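Local coordinates for protein charybdin (Charybdis maritima, PDB 2B7U) that is a member of the ribosome-inactivating protein family from a flowering plant, at residues T25-N30 with Q163-A168. Residues are numbered along the deposited sequence; the frame is centred on the assembly and turned at random.
Sequences TDFIKN and QMFCEA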
ATOM      1  N   THR A  25     -10.041   6.149  -9.227  1.00 13.75           N
ATOM      2  CA  THR A  25     -10.884   5.231  -8.471  1.00 14.96           C
ATOM      3  C   THR A  25     -11.036   3.887  -9.187  1.00 14.94           C
ATOM      4  O   THR A  25     -10.960   2.816  -8.560  1.00 14.75           O
ATOM      5  CB  THR A  25     -12.235   5.878  -8.202  1.00 15.07           C
ATOM      6  OG1 THR A  25     -12.037   7.021  -7.352  1.00 16.72           O
ATOM      7  CG2 THR A  25     -13.173   4.883  -7.532  1.00 17.00           C
ATOM      8  N   ASP A  26     -11.282   3.935 -10.496  1.00 15.23           N
ATOM      9  CA  ASP A  26     -11.383   2.731 -11.313  1.00 16.17           C
ATOM     10  C   ASP A  26     -10.109   1.887 -11.197  1.00 15.33           C
ATOM     11  O   ASP A  26     -10.144   0.670 -11.066  1.00 15.94           O
ATOM     12  CB  ASP A  26     -11.601   3.052 -12.806  1.00 16.38           C
ATOM     13  CG  ASP A  26     -12.908   3.809 -13.119  1.00 20.99           C
ATOM     14  OD1 ASP A  26     -12.945   4.437 -14.209  1.00 24.58           O
ATOM     15  OD2 ASP A  26     -13.886   3.759 -12.337  1.00 23.25           O
ATOM     16  N   PHE A  27      -8.962   2.546 -11.262  1.00 14.35           N
ATOM     17  CA  PHE A  27      -7.696   1.842 -11.187  1.00 13.77           C
ATOM     18  C   PHE A  27      -7.520   1.122  -9.853  1.00 13.80           C
ATOM     19  O   PHE A  27      -7.112  -0.028  -9.801  1.00 13.50           O
ATOM     20  CB  PHE A  27      -6.542   2.822 -11.414  1.00 14.79           C
ATOM     21  CG  PHE A  27      -5.210   2.159 -11.464  1.00 14.11           C
ATOM     22  CD1 PHE A  27      -4.736   1.585 -12.634  1.00 15.45           C
ATOM     23  CD2 PHE A  27      -4.414   2.111 -10.334  1.00 15.91           C
ATOM     24  CE1 PHE A  27      -3.510   0.961 -12.664  1.00 17.29           C
ATOM     25  CE2 PHE A  27      -3.182   1.513 -10.369  1.00 17.30           C
ATOM     26  CZ  PHE A  27      -2.730   0.932 -11.540  1.00 16.85           C
ATOM     27  N   ILE A  28      -7.842   1.815  -8.775  1.00 13.09           N
ATOM     28  CA  ILE A  28      -7.693   1.220  -7.440  1.00 12.94           C
ATOM     29  C   ILE A  28      -8.644   0.029  -7.275  1.00 13.88           C
ATOM     30  O   ILE A  28      -8.252  -1.019  -6.747  1.00 14.11           O
ATOM     31  CB  ILE A  28      -7.901   2.277  -6.330  1.00 13.73           C
ATOM     32  CG1 ILE A  28      -6.803   3.355  -6.367  1.00 13.78           C
ATOM     33  CG2 ILE A  28      -7.962   1.611  -4.946  1.00 14.66           C
ATOM     34  CD1 ILE A  28      -5.410   2.874  -6.158  1.00 13.82           C
ATOM     35  N   LYS A  29      -9.876   0.185  -7.742  1.00 13.81           N
ATOM     36  CA  LYS A  29     -10.872  -0.896  -7.652  1.00 14.44           C
ATOM     37  C   LYS A  29     -10.391  -2.109  -8.439  1.00 14.45           C
ATOM     38  O   LYS A  29     -10.474  -3.235  -7.975  1.00 14.46           O
ATOM     39  CB  LYS A  29     -12.216  -0.402  -8.137  1.00 13.89           C
ATOM     40  CG  LYS A  29     -12.873   0.530  -7.128  1.00 16.93           C
ATOM     41  CD  LYS A  29     -14.063   1.275  -7.692  1.00 16.99           C
ATOM     42  CE  LYS A  29     -15.254   0.389  -7.945  1.00 20.87           C
ATOM     43  NZ  LYS A  29     -16.427   1.097  -8.536  1.00 23.51           N
ATOM     44  N   ASN A  30      -9.859  -1.876  -9.635  1.00 14.94           N
ATOM     45  CA  ASN A  30      -9.334  -2.977 -10.428  1.00 15.56           C
ATOM     46  C   ASN A  30      -8.133  -3.639  -9.776  1.00 15.18           C
ATOM     47  O   ASN A  30      -7.969  -4.858  -9.841  1.00 16.58           O
ATOM     48  CB  ASN A  30      -8.992  -2.515 -11.852  1.00 16.50           C
ATOM     49  CG  ASN A  30     -10.216  -2.149 -12.647  1.00 21.00           C
ATOM     50  OD1 ASN A  30     -11.315  -2.606 -12.352  1.00 25.17           O
ATOM     51  ND2 ASN A  30     -10.034  -1.335 -13.684  1.00 26.52           N
ATOM     52  N   GLN A 163       1.405   6.030  -0.413  1.00 12.39           N
ATOM     53  CA  GLN A 163       0.147   6.561   0.076  1.00 12.59           C
ATOM     54  C   GLN A 163      -0.936   6.438  -0.979  1.00 12.29           C
ATOM     55  O   GLN A 163      -2.033   5.927  -0.726  1.00 12.60           O
ATOM     56  CB  GLN A 163       0.295   7.999   0.526  1.00 12.42           C
ATOM     57  CG  GLN A 163       1.113   8.182   1.780  1.00 14.17           C
ATOM     58  CD  GLN A 163       0.373   7.721   3.002  1.00 14.49           C
ATOM     59  OE1 GLN A 163      -0.858   7.751   3.041  1.00 14.39           O
ATOM     60  NE2 GLN A 163       1.115   7.250   4.014  1.00 17.23           N
ATOM     61  N   MET A 164      -0.640   6.880  -2.189  1.00 12.69           N
ATOM     62  CA  MET A 164      -1.687   6.948  -3.193  1.00 13.26           C
ATOM     63  C   MET A 164      -2.055   5.642  -3.854  1.00 13.04           C
ATOM     64  O   MET A 164      -3.122   5.551  -4.479  1.00 14.20           O
ATOM     65  CB  MET A 164      -1.330   8.008  -4.250  1.00 12.47           C
ATOM     66  CG  MET A 164      -1.173   9.359  -3.641  1.00 12.44           C
ATOM     67  SD  MET A 164      -0.872  10.709  -4.830  1.00 16.47           S
ATOM     68  CE  MET A 164      -2.509  10.912  -5.530  1.00 18.39           C
ATOM     69  N   PHE A 165      -1.209   4.622  -3.725  1.00 13.43           N
ATOM     70  CA  PHE A 165      -1.546   3.301  -4.272  1.00 13.85           C
ATOM     71  C   PHE A 165      -1.712   2.270  -3.176  1.00 15.51           C
ATOM     72  O   PHE A 165      -2.770   1.649  -3.092  1.00 18.04           O
ATOM     73  CB  PHE A 165      -0.570   2.930  -5.376  1.00 15.30           C
ATOM     74  CG  PHE A 165      -0.704   3.845  -6.548  1.00 14.41           C
ATOM     75  CD1 PHE A 165      -1.728   3.650  -7.453  1.00 17.55           C
ATOM     76  CD2 PHE A 165       0.085   4.959  -6.671  1.00 16.44           C
ATOM     77  CE1 PHE A 165      -1.936   4.513  -8.508  1.00 17.64           C
ATOM     78  CE2 PHE A 165      -0.115   5.851  -7.729  1.00 18.47           C
ATOM     79  CZ  PHE A 165      -1.126   5.623  -8.656  1.00 17.70           C
ATOM     80  N   CYS A 166      -0.752   2.147  -2.283  1.00 14.68           N
ATOM     81  CA  CYS A 166      -0.872   1.089  -1.245  1.00 16.02           C
ATOM     82  C   CYS A 166      -1.927   1.432  -0.179  1.00 15.23           C
ATOM     83  O   CYS A 166      -2.844   0.635   0.083  1.00 14.37           O
ATOM     84  CB  CYS A 166       0.449   0.775  -0.624  1.00 15.68           C
ATOM     85  SG  CYS A 166       1.679   0.303  -1.904  1.00 21.38           S
ATOM     86  N   GLU A 167      -1.831   2.607   0.430  1.00 14.44           N
ATOM     87  CA  GLU A 167      -2.786   2.934   1.465  1.00 14.37           C
ATOM     88  C   GLU A 167      -4.196   3.125   0.881  1.00 14.34           C
ATOM     89  O   GLU A 167      -5.195   2.749   1.485  1.00 13.32           O
ATOM     90  CB  GLU A 167      -2.359   4.165   2.241  1.00 14.48           C
ATOM     91  CG  GLU A 167      -0.960   4.102   2.815  1.00 15.37           C
ATOM     92  CD  GLU A 167      -0.751   3.032   3.845  1.00 18.72           C
ATOM     93  OE1 GLU A 167      -1.740   2.377   4.268  1.00 17.46           O
ATOM     94  OE2 GLU A 167       0.420   2.811   4.238  1.00 21.77           O
ATOM     95  N   ALA A 168      -4.296   3.749  -0.293  1.00 13.70           N
ATOM     96  CA  ALA A 168      -5.597   3.881  -0.970  1.00 13.67           C
ATOM     97  C   ALA A 168      -6.225   2.521  -1.286  1.00 13.50           C
ATOM     98  O   ALA A 168      -7.437   2.340  -1.144  1.00 14.60           O
ATOM     99  CB  ALA A 168      -5.442   4.705  -2.245  1.00 14.84           C
TER
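Ile28 pushes its branched side chain against the helix turn formed by Met164, Phe165 and Ala168, and van der Waals contact joins 25-30 to 163-168, with the isoleucine methyls also resting against backbone carbonyls. Its CG1 lies beside the backbone N and anti to the carbonyl carbon (chi1 -65°), and CD1 at the end of that branch reaches Phe165 CD1 at 4.0 Å, Ala168 CB at 4.3 Å and Met164 O at 3.9 Å. The other branch, CG2, rests 3.9 Å from Ala168 O. A beta-branched residue suits this place because one arm covers Phe165, the Met164 carbonyl and the Ala168 methyl while the other covers the Ala168 carbonyl; the small methyl of Ala168 probably leaves room for the isoleucine.

The aromatic contact is made by Phe27 and Phe165, whose ring planes stand at 88° with centroids 5.9 Å apart. Phe27 CE2 meets Phe165 CE1 at 3.7 Å in an oblique approach. Both side chains also touch Leu14 of strand 7-15 and Leu60 of strand 56-64, so these large, flat groups pack between helices and sheet.

Polar backbone atoms at this interface find partners just beyond it: Met164 O accepts a hydrogen bond from Tyr24 OH, and Ala168 O one from Arg32 NH1, both donors being on helix 21-35. The chain at 163-167 makes a wider pi-type turn, in which Ala168 N bonds to Gln163 O at 3.2 Å.

The axes of segments 25-30 and 163-168 approach to 10.5 Å and cross at -45°, a helix-helix packing contact between helices 21-35 and 151-170 in the buried core of the ribosome-inactivating protein fold, joined through the two phenylalanines to its mixed beta-sheet.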